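Local coordinates for ORF112 (Cyprinid herpesvirus 3, PDB 4WCG), which binds left-handed Z-DNA through its C-terminal Zalpha domain, the part described here, and may also bind RNA, at residues L44-Y49 with V59-S64. Numbering follows the deposited sequence.
Sequences LKILAY and VHIAQS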
loop_
_atom_site.group_PDB
_atom_site.type_symbol
_atom_site.label_atom_id
_atom_site.label_comp_id
_atom_site.label_asym_id
_atom_site.label_seq_id
_atom_site.Cartn_x
_atom_site.Cartn_y
_atom_site.Cartn_z
ATOM N N LEU A 44 -1.080 7.261 -13.775
ATOM C CA LEU A 44 -2.066 8.293 -14.048
ATOM C C LEU A 44 -3.280 7.737 -14.792
ATOM O O LEU A 44 -4.407 8.147 -14.535
ATOM C CB LEU A 44 -1.428 9.435 -14.844
ATOM C CG LEU A 44 -0.400 10.257 -14.062
ATOM C CD1 LEU A 44 0.267 11.296 -14.944
ATOM C CD2 LEU A 44 -1.066 10.927 -12.876
ATOM N N LYS A 45 -3.058 6.791 -15.696
ATOM C CA LYS A 45 -4.169 6.192 -16.428
ATOM C C LYS A 45 -5.068 5.374 -15.491
ATOM O O LYS A 45 -6.290 5.379 -15.617
ATOM C CB LYS A 45 -3.645 5.319 -17.568
ATOM C CG LYS A 45 -2.907 6.109 -18.646
ATOM C CD LYS A 45 -2.212 5.181 -19.616
ATOM C CE LYS A 45 -1.541 5.963 -20.737
ATOM N NZ LYS A 45 -1.008 5.059 -21.795
ATOM N N ILE A 46 -4.449 4.662 -14.561
ATOM C CA ILE A 46 -5.203 3.864 -13.598
ATOM C C ILE A 46 -6.009 4.770 -12.665
ATOM O O ILE A 46 -7.178 4.514 -12.385
ATOM C CB ILE A 46 -4.260 2.973 -12.787
ATOM C CG1 ILE A 46 -3.646 1.909 -13.698
ATOM C CG2 ILE A 46 -5.004 2.313 -11.625
ATOM C CD1 ILE A 46 -2.543 1.110 -13.037
ATOM N N LEU A 47 -5.381 5.843 -12.201
ATOM C CA LEU A 47 -6.061 6.803 -11.339
ATOM C C LEU A 47 -7.240 7.423 -12.082
ATOM O O LEU A 47 -8.300 7.680 -11.500
ATOM C CB LEU A 47 -5.091 7.890 -10.876
ATOM C CG LEU A 47 -4.002 7.395 -9.924
ATOM C CD1 LEU A 47 -2.987 8.494 -9.654
ATOM C CD2 LEU A 47 -4.614 6.946 -8.615
ATOM N N ALA A 48 -7.062 7.674 -13.374
ATOM C CA ALA A 48 -8.146 8.247 -14.144
ATOM C C ALA A 48 -9.336 7.304 -14.245
ATOM O O ALA A 48 -10.480 7.742 -14.160
ATOM C CB ALA A 48 -7.667 8.636 -15.526
ATOM N N TYR A 49 -9.070 6.015 -14.447
ATOM C CA TYR A 49 -10.150 5.040 -14.491
ATOM C C TYR A 49 -10.896 5.048 -13.156
ATOM O O TYR A 49 -12.124 5.079 -13.121
ATOM C CB TYR A 49 -9.612 3.635 -14.795
ATOM C CG TYR A 49 -10.696 2.583 -14.955
ATOM C CD1 TYR A 49 -11.265 1.963 -13.847
ATOM C CD2 TYR A 49 -11.157 2.222 -16.212
ATOM C CE1 TYR A 49 -12.259 1.009 -13.988
ATOM C CE2 TYR A 49 -12.153 1.263 -16.363
ATOM C CZ TYR A 49 -12.696 0.658 -15.244
ATOM O OH TYR A 49 -13.690 -0.289 -15.389
ATOM N N VAL A 59 -8.958 -6.549 -13.289
ATOM C CA VAL A 59 -9.240 -7.152 -14.594
ATOM C C VAL A 59 -9.988 -6.163 -15.477
ATOM O O VAL A 59 -9.799 -6.137 -16.692
ATOM C CB VAL A 59 -10.043 -8.466 -14.462
ATOM C CG1 VAL A 59 -11.419 -8.216 -13.849
ATOM C CG2 VAL A 59 -10.165 -9.141 -15.818
ATOM N N HIS A 60 -10.817 -5.325 -14.868
ATOM C CA HIS A 60 -11.625 -4.396 -15.643
ATOM C C HIS A 60 -10.818 -3.167 -16.026
ATOM O O HIS A 60 -10.961 -2.639 -17.127
ATOM C CB HIS A 60 -12.877 -4.023 -14.855
ATOM C CG HIS A 60 -13.793 -5.186 -14.620
ATOM N ND1 HIS A 60 -14.438 -5.398 -13.421
ATOM C CD2 HIS A 60 -14.159 -6.209 -15.429
ATOM C CE1 HIS A 60 -15.168 -6.497 -13.503
ATOM N NE2 HIS A 60 -15.015 -7.009 -14.711
ATOM N N ILE A 61 -9.936 -2.736 -15.133
ATOM C CA ILE A 61 -9.020 -1.658 -15.469
ATOM C C ILE A 61 -8.099 -2.082 -16.615
ATOM O O ILE A 61 -7.897 -1.341 -17.577
ATOM C CB ILE A 61 -8.188 -1.247 -14.253
ATOM C CG1 ILE A 61 -9.135 -0.824 -13.123
ATOM C CG2 ILE A 61 -7.203 -0.152 -14.632
ATOM C CD1 ILE A 61 -8.456 -0.488 -11.821
ATOM N N ALA A 62 -7.552 -3.290 -16.520
ATOM C CA ALA A 62 -6.688 -3.827 -17.562
ATOM C C ALA A 62 -7.392 -3.910 -18.922
ATOM O O ALA A 62 -6.812 -3.555 -19.955
ATOM C CB ALA A 62 -6.168 -5.208 -17.146
ATOM N N GLN A 63 -8.639 -4.376 -18.928
ATOM C CA GLN A 63 -9.395 -4.465 -20.165
ATOM C C GLN A 63 -9.532 -3.086 -20.795
ATOM O O GLN A 63 -9.351 -2.928 -21.999
ATOM C CB GLN A 63 -10.778 -5.069 -19.915
ATOM C CG GLN A 63 -10.788 -6.566 -19.670
ATOM C CD GLN A 63 -12.171 -7.083 -19.311
ATOM O OE1 GLN A 63 -13.113 -6.305 -19.153
ATOM N NE2 GLN A 63 -12.301 -8.400 -19.195
ATOM N N SER A 64 -9.834 -2.087 -19.973
ATOM C CA SER A 64 -10.082 -0.742 -20.479
ATOM C C SER A 64 -8.820 -0.118 -21.056
ATOM O O SER A 64 -8.869 0.540 -22.099
ATOM C CB SER A 64 -10.650 0.159 -19.376
ATOM O OG SER A 64 -10.978 1.446 -19.896
#
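The phenol ring of Y49 lies with one face on I61: CA of I61 sits 4.2 Å from the ring centroid and only 5° off the ring normal, a CH-pi contact made by backbone rather than by a side-chain tip. CG1 of I61 comes down on the same face, over the CD1-CE1 border, 3.6 Å from CD1 of Y49 and almost as near to CE1. On the CD2-CE2 side, CB of S64 comes in obliquely, from the same side of the ring plane as I61, 3.5 Å from CE2 of Y49. At the far end of the phenol, OH of Y49 meets CB of H60 at 3.9 Å, an ordinary van der Waals touch. The imidazole of H60 itself turns away and stays within its own helix, one face covered by CG1 of V59, with OE1 of Q63 in plane at its edge. Y49 reaches across because its CG stands anti to the backbone N (chi1 -176°), carrying the ring to helix 58-65, where it lies along the residues from H60 to S64. Deeper in, CG2 of I61 rests against CG1 of I46 at 4.2 Å. Both isoleucines are buried and continue into helix 69-81, I46 touching H75 and L76 and I61 touching V72, whereas H60 and S64 are exposed at the outer side. The interface is thus carried by apolar and CH-pi contacts, and the short helical segments, whose axes approach to 10.5 Å at 114°, are joined chiefly by one aromatic side chain. This is the packing of the first two helices of the three-helix winged helix-turn-helix fold of Zalpha domains, its third helix, 69-81, closing the inner side of the contact.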